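Local coordinates for protein cryptic loci regulator 2 (Schizosaccharomyces pombe 972h-, PDB 5IKJ) that promotes transcriptional silencing upstream of histone deacetylases and is required for correct nucleosome positioning at heterochromatic loci as part of the SHREC repressor complex, at residues L42-R56 with Y143-R156. Numbering follows the deposited sequence.
Sequences LKPLPHQDSKNLLYR and YLASLPTNYQLYQR
Leu42, Lys43 and Pro44 pair antiparallel with Arg156, Gln155 and Tyr154, making strand 42-44 an outer strand of a three-stranded sheet with 152-156 and 168-172. Lys43 and Gln155 form the hydrogen-bonded pair: Lys43 N reaches Gln155 O, and Gln155 N reaches Lys43 O, both at 2.8 Å. Leu45 N continues the pairing to Leu153 O. The chain then turns through Pro46 to Asp49, and Asp49 N-caps helix 50-67, which packs against 143-156.

Leu153 is the main apolar link between the strand and this helix. Its CG lies anti to the backbone N (chi1 -177°), and its two methyls part. CD1 sits over one face of the Tyr55 ring, 3.8 Å from the centroid, a CH-pi contact. CD2 touches Leu45 CD1 and the Asn52 backbone at CA. On the sheet face bearing Leu42, the Pro44 ring crosses the Tyr154 ring near CE2. On the other face, Lys51 NZ donates to Gln155 OE1 (2.8 Å), in the carbonyl plane.

Arg56 bends at chi3 (-3°), which turns NE onto Leu144 O at 2.7 Å; NH2 adds a weak bond to the same oxygen. NH1 donates to Asn52 OD1, and His47 CE1 lies over one guanidinium face. In return, Leu144 N binds Arg56 O. An alanine at Arg56 is likely to leave Leu144 O without its side-chain donors and Asn52 OD1 without the NH1 bond.

Asn52 ND2 also donates to Leu45 O, in its own amide plane. A water joins that oxygen to Gln152 OE1 and Leu153 N. The polar network thus ties the first turns of the helix to strands 143-144 and 152-156, around buried leucines, in the part of the fold that holds the zinc site.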
loop_
_atom_site.group_PDB
_atom_site.type_symbol
_atom_site.label_atom_id
_atom_site.label_comp_id
_atom_site.label_asym_id
_atom_site.label_seq_id
_atom_site.Cartn_x
_atom_site.Cartn_y
_atom_site.Cartn_z
ATOM N N LEU A 42 32.434 11.287 -27.560
ATOM C CA LEU A 42 31.652 10.159 -27.074
ATOM C C LEU A 42 32.408 8.870 -27.359
ATOM O O LEU A 42 32.893 8.662 -28.476
ATOM C CB LEU A 42 30.267 10.122 -27.728
ATOM C CG LEU A 42 29.224 11.112 -27.204
ATOM C CD1 LEU A 42 27.960 11.040 -28.047
ATOM C CD2 LEU A 42 28.900 10.843 -25.744
ATOM N N LYS A 43 32.502 8.014 -26.350
ATOM C CA LYS A 43 33.247 6.760 -26.444
ATOM C C LYS A 43 32.299 5.592 -26.216
ATOM O O LYS A 43 31.785 5.430 -25.092
ATOM C CB LYS A 43 34.381 6.748 -25.418
ATOM C CG LYS A 43 35.084 5.413 -25.254
ATOM C CD LYS A 43 36.351 5.582 -24.431
ATOM C CE LYS A 43 36.799 4.275 -23.803
ATOM N NZ LYS A 43 38.156 4.395 -23.199
ATOM N N PRO A 44 32.024 4.760 -27.222
ATOM C CA PRO A 44 31.088 3.646 -27.013
ATOM C C PRO A 44 31.580 2.690 -25.938
ATOM O O PRO A 44 32.765 2.357 -25.870
ATOM C CB PRO A 44 31.031 2.966 -28.387
ATOM C CG PRO A 44 31.483 4.002 -29.354
ATOM C CD PRO A 44 32.485 4.833 -28.619
ATOM N N LEU A 45 30.651 2.245 -25.094
ATOM C CA LEU A 45 30.940 1.256 -24.060
ATOM C C LEU A 45 30.229 -0.046 -24.409
ATOM O O LEU A 45 29.020 -0.176 -24.163
ATOM C CB LEU A 45 30.495 1.758 -22.683
ATOM C CG LEU A 45 31.226 2.982 -22.117
ATOM C CD1 LEU A 45 30.730 3.285 -20.713
ATOM C CD2 LEU A 45 32.738 2.786 -22.114
ATOM N N PRO A 46 30.918 -1.033 -24.977
ATOM C CA PRO A 46 30.235 -2.259 -25.402
ATOM C C PRO A 46 29.849 -3.128 -24.214
ATOM O O PRO A 46 30.182 -2.854 -23.060
ATOM C CB PRO A 46 31.274 -2.948 -26.287
ATOM C CG PRO A 46 32.575 -2.510 -25.716
ATOM C CD PRO A 46 32.361 -1.086 -25.273
ATOM N N HIS A 47 29.126 -4.206 -24.529
ATOM C CA HIS A 47 28.660 -5.132 -23.501
ATOM C C HIS A 47 29.798 -5.587 -22.594
ATOM O O HIS A 47 29.617 -5.723 -21.379
ATOM C CB HIS A 47 27.994 -6.343 -24.161
ATOM C CG HIS A 47 27.522 -7.378 -23.189
ATOM N ND1 HIS A 47 26.248 -7.381 -22.663
ATOM C CD2 HIS A 47 28.156 -8.442 -22.643
ATOM C CE1 HIS A 47 26.117 -8.403 -21.837
ATOM N NE2 HIS A 47 27.260 -9.064 -21.807
ATOM N N GLN A 48 30.982 -5.822 -23.165
ATOM C CA GLN A 48 32.088 -6.391 -22.403
ATOM C C GLN A 48 32.747 -5.380 -21.475
ATOM O O GLN A 48 33.375 -5.785 -20.490
ATOM C CB GLN A 48 33.148 -6.968 -23.348
ATOM C CG GLN A 48 32.592 -7.676 -24.576
ATOM C CD GLN A 48 32.496 -6.758 -25.780
ATOM O OE1 GLN A 48 33.462 -6.084 -26.138
ATOM N NE2 GLN A 48 31.325 -6.720 -26.406
ATOM N N ASP A 49 32.621 -4.084 -21.761
ATOM C CA ASP A 49 33.308 -3.073 -20.967
ATOM C C ASP A 49 32.896 -3.176 -19.504
ATOM O O ASP A 49 31.729 -3.415 -19.183
ATOM C CB ASP A 49 33.007 -1.670 -21.506
ATOM C CG ASP A 49 33.864 -0.592 -20.855
ATOM O OD1 ASP A 49 33.666 -0.311 -19.654
ATOM O OD2 ASP A 49 34.724 -0.012 -21.551
ATOM N N SER A 50 33.873 -2.999 -18.613
ATOM C CA SER A 50 33.602 -3.103 -17.183
ATOM C C SER A 50 32.603 -2.051 -16.723
ATOM O O SER A 50 31.889 -2.263 -15.737
ATOM C CB SER A 50 34.906 -2.973 -16.396
ATOM O OG SER A 50 34.688 -3.184 -15.012
ATOM N N LYS A 51 32.541 -0.912 -17.415
ATOM C CA LYS A 51 31.600 0.137 -17.043
ATOM C C LYS A 51 30.206 -0.130 -17.596
ATOM O O LYS A 51 29.211 0.204 -16.942
ATOM C CB LYS A 51 32.118 1.491 -17.525
ATOM C CG LYS A 51 33.342 1.963 -16.760
ATOM C CD LYS A 51 34.119 3.013 -17.528
ATOM C CE LYS A 51 35.269 3.554 -16.699
ATOM N NZ LYS A 51 36.029 4.607 -17.425
ATOM N N ASN A 52 30.113 -0.721 -18.788
ATOM C CA ASN A 52 28.822 -1.185 -19.281
ATOM C C ASN A 52 28.222 -2.217 -18.335
ATOM O O ASN A 52 27.023 -2.175 -18.033
ATOM C CB ASN A 52 28.979 -1.765 -20.685
ATOM C CG ASN A 52 27.652 -2.123 -21.322
ATOM O OD1 ASN A 52 26.822 -2.800 -20.718
ATOM N ND2 ASN A 52 27.443 -1.660 -22.548
ATOM N N LEU A 53 29.044 -3.152 -17.853
ATOM C CA LEU A 53 28.572 -4.123 -16.872
ATOM C C LEU A 53 28.053 -3.423 -15.623
ATOM O O LEU A 53 26.946 -3.707 -15.152
ATOM C CB LEU A 53 29.697 -5.099 -16.522
ATOM C CG LEU A 53 29.488 -5.980 -15.283
ATOM C CD1 LEU A 53 28.226 -6.821 -15.405
ATOM C CD2 LEU A 53 30.701 -6.867 -15.051
ATOM N N LEU A 54 28.843 -2.500 -15.069
ATOM C CA LEU A 54 28.410 -1.774 -13.878
ATOM C C LEU A 54 27.096 -1.045 -14.132
ATOM O O LEU A 54 26.209 -1.027 -13.271
ATOM C CB LEU A 54 29.494 -0.787 -13.442
ATOM C CG LEU A 54 29.152 0.097 -12.239
ATOM C CD1 LEU A 54 28.924 -0.747 -10.996
ATOM C CD2 LEU A 54 30.248 1.123 -12.004
ATOM N N TYR A 55 26.960 -0.429 -15.308
ATOM C CA TYR A 55 25.703 0.212 -15.678
ATOM C C TYR A 55 24.552 -0.783 -15.615
ATOM O O TYR A 55 23.515 -0.519 -14.992
ATOM C CB TYR A 55 25.831 0.808 -17.081
ATOM C CG TYR A 55 24.732 1.774 -17.469
ATOM C CD1 TYR A 55 23.496 1.316 -17.906
ATOM C CD2 TYR A 55 24.941 3.146 -17.418
ATOM C CE1 TYR A 55 22.494 2.198 -18.268
ATOM C CE2 TYR A 55 23.946 4.035 -17.779
ATOM C CZ TYR A 55 22.725 3.556 -18.203
ATOM O OH TYR A 55 21.733 4.439 -18.564
ATOM N N ARG A 56 24.723 -1.946 -16.251
ATOM C CA ARG A 56 23.677 -2.961 -16.263
ATOM C C ARG A 56 23.497 -3.629 -14.905
ATOM O O ARG A 56 22.422 -4.177 -14.639
ATOM C CB ARG A 56 23.989 -4.007 -17.333
ATOM C CG ARG A 56 23.998 -3.441 -18.752
ATOM C CD ARG A 56 24.266 -4.510 -19.809
ATOM N NE ARG A 56 24.516 -5.825 -19.226
ATOM C CZ ARG A 56 25.707 -6.415 -19.138
ATOM N NH1 ARG A 56 26.800 -5.830 -19.607
ATOM N NH2 ARG A 56 25.800 -7.614 -18.579
ATOM N N TYR A 143 21.010 -8.256 -12.244
ATOM C CA TYR A 143 21.719 -7.439 -13.217
ATOM C C TYR A 143 21.086 -7.648 -14.583
ATOM O O TYR A 143 20.531 -8.713 -14.867
ATOM C CB TYR A 143 23.210 -7.785 -13.260
ATOM C CG TYR A 143 23.519 -9.067 -13.996
ATOM C CD1 TYR A 143 23.449 -10.295 -13.353
ATOM C CD2 TYR A 143 23.883 -9.048 -15.336
ATOM C CE1 TYR A 143 23.732 -11.470 -14.024
ATOM C CE2 TYR A 143 24.167 -10.215 -16.015
ATOM C CZ TYR A 143 24.092 -11.424 -15.356
ATOM O OH TYR A 143 24.375 -12.589 -16.033
ATOM N N LEU A 144 21.175 -6.620 -15.422
ATOM C CA LEU A 144 20.667 -6.703 -16.788
ATOM C C LEU A 144 21.577 -7.603 -17.613
ATOM O O LEU A 144 22.747 -7.275 -17.841
ATOM C CB LEU A 144 20.578 -5.311 -17.406
ATOM C CG LEU A 144 19.178 -4.702 -17.515
ATOM C CD1 LEU A 144 18.472 -4.698 -16.166
ATOM C CD2 LEU A 144 19.263 -3.292 -18.081
ATOM N N ALA A 145 21.045 -8.746 -18.054
ATOM C CA ALA A 145 21.775 -9.585 -18.999
ATOM C C ALA A 145 22.225 -8.782 -20.205
ATOM O O ALA A 145 23.294 -9.041 -20.768
ATOM C CB ALA A 145 20.900 -10.752 -19.461
ATOM N N SER A 146 21.424 -7.803 -20.614
ATOM C CA SER A 146 21.683 -7.044 -21.826
ATOM C C SER A 146 20.860 -5.767 -21.784
ATOM O O SER A 146 19.768 -5.738 -21.212
ATOM C CB SER A 146 21.333 -7.862 -23.074
ATOM O OG SER A 146 21.355 -7.055 -24.238
ATOM N N LEU A 147 21.397 -4.714 -22.391
ATOM C CA LEU A 147 20.632 -3.490 -22.534
ATOM C C LEU A 147 19.450 -3.730 -23.471
ATOM O O LEU A 147 19.511 -4.596 -24.348
ATOM C CB LEU A 147 21.506 -2.366 -23.082
ATOM C CG LEU A 147 22.508 -1.742 -22.111
ATOM C CD1 LEU A 147 23.493 -0.872 -22.874
ATOM C CD2 LEU A 147 21.797 -0.930 -21.037
ATOM N N PRO A 148 18.359 -2.985 -23.305
ATOM C CA PRO A 148 17.217 -3.164 -24.208
ATOM C C PRO A 148 17.645 -2.982 -25.655
ATOM O O PRO A 148 18.457 -2.114 -25.977
ATOM C CB PRO A 148 16.231 -2.075 -23.765
ATOM C CG PRO A 148 16.664 -1.687 -22.388
ATOM C CD PRO A 148 18.138 -1.900 -22.334
ATOM N N THR A 149 17.100 -3.832 -26.527
ATOM C CA THR A 149 17.444 -3.804 -27.943
ATOM C C THR A 149 17.448 -2.378 -28.475
ATOM O O THR A 149 16.549 -1.587 -28.185
ATOM C CB THR A 149 16.453 -4.663 -28.739
ATOM O OG1 THR A 149 16.591 -6.035 -28.350
ATOM C CG2 THR A 149 16.692 -4.540 -30.245
ATOM N N ASN A 150 18.486 -2.057 -29.248
ATOM C CA ASN A 150 18.672 -0.786 -29.954
ATOM C C ASN A 150 19.088 0.362 -29.042
ATOM O O ASN A 150 19.089 1.517 -29.495
ATOM C CB ASN A 150 17.420 -0.370 -30.734
ATOM C CG ASN A 150 17.231 -1.179 -32.002
ATOM O OD1 ASN A 150 17.769 -2.277 -32.137
ATOM N ND2 ASN A 150 16.473 -0.632 -32.945
ATOM N N TYR A 151 19.446 0.101 -27.788
ATOM C CA TYR A 151 20.031 1.116 -26.922
ATOM C C TYR A 151 21.546 0.959 -26.900
ATOM O O TYR A 151 22.065 -0.161 -26.875
ATOM C CB TYR A 151 19.473 1.024 -25.499
ATOM C CG TYR A 151 18.122 1.687 -25.326
ATOM C CD1 TYR A 151 16.951 1.028 -25.675
ATOM C CD2 TYR A 151 18.020 2.974 -24.812
ATOM C CE1 TYR A 151 15.717 1.632 -25.520
ATOM C CE2 TYR A 151 16.790 3.586 -24.652
ATOM C CZ TYR A 151 15.641 2.910 -25.007
ATOM O OH TYR A 151 14.412 3.512 -24.851
ATOM N N GLN A 152 22.252 2.090 -26.910
ATOM C CA GLN A 152 23.709 2.107 -26.960
ATOM C C GLN A 152 24.243 3.015 -25.861
ATOM O O GLN A 152 23.794 4.157 -25.720
ATOM C CB GLN A 152 24.208 2.582 -28.329
ATOM C CG GLN A 152 25.717 2.499 -28.509
ATOM C CD GLN A 152 26.234 1.076 -28.480
ATOM O OE1 GLN A 152 27.050 0.717 -27.630
ATOM N NE2 GLN A 152 25.765 0.256 -29.413
ATOM N N LEU A 153 25.197 2.504 -25.090
ATOM C CA LEU A 153 25.801 3.245 -23.992
ATOM C C LEU A 153 27.079 3.937 -24.454
ATOM O O LEU A 153 27.768 3.470 -25.364
ATOM C CB LEU A 153 26.106 2.305 -22.824
ATOM C CG LEU A 153 26.683 2.925 -21.551
ATOM C CD1 LEU A 153 25.655 3.811 -20.863
ATOM C CD2 LEU A 153 27.170 1.832 -20.614
ATOM N N TYR A 154 27.389 5.064 -23.813
ATOM C CA TYR A 154 28.554 5.860 -24.175
ATOM C C TYR A 154 29.151 6.496 -22.929
ATOM O O TYR A 154 28.453 6.741 -21.942
ATOM C CB TYR A 154 28.203 6.971 -25.173
ATOM C CG TYR A 154 27.694 6.486 -26.508
ATOM C CD1 TYR A 154 26.368 6.112 -26.671
ATOM C CD2 TYR A 154 28.535 6.421 -27.609
ATOM C CE1 TYR A 154 25.896 5.676 -27.891
ATOM C CE2 TYR A 154 28.073 5.984 -28.834
ATOM C CZ TYR A 154 26.752 5.613 -28.970
ATOM O OH TYR A 154 26.288 5.176 -30.189
ATOM N N GLN A 155 30.454 6.762 -22.990
ATOM C CA GLN A 155 31.133 7.628 -22.035
ATOM C C GLN A 155 31.386 8.974 -22.701
ATOM O O GLN A 155 31.922 9.027 -23.813
ATOM C CB GLN A 155 32.458 7.017 -21.573
ATOM C CG GLN A 155 33.096 7.747 -20.396
ATOM C CD GLN A 155 34.403 7.117 -19.948
ATOM O OE1 GLN A 155 34.443 6.381 -18.962
ATOM N NE2 GLN A 155 35.482 7.412 -20.666
ATOM N N ARG A 156 30.997 10.055 -22.030
ATOM C CA ARG A 156 31.205 11.402 -22.546
ATOM C C ARG A 156 32.084 12.186 -21.585
ATOM O O ARG A 156 31.828 12.208 -20.376
ATOM C CB ARG A 156 29.884 12.146 -22.752
ATOM C CG ARG A 156 30.026 13.354 -23.671
ATOM C CD ARG A 156 28.725 14.123 -23.809
ATOM N NE ARG A 156 28.514 15.052 -22.701
ATOM C CZ ARG A 156 28.470 16.380 -22.803
ATOM N NH1 ARG A 156 28.268 17.114 -21.717
ATOM N NH2 ARG A 156 28.615 16.985 -23.974
HETATM O O HOH W 1 26.432 -0.287 -25.170
#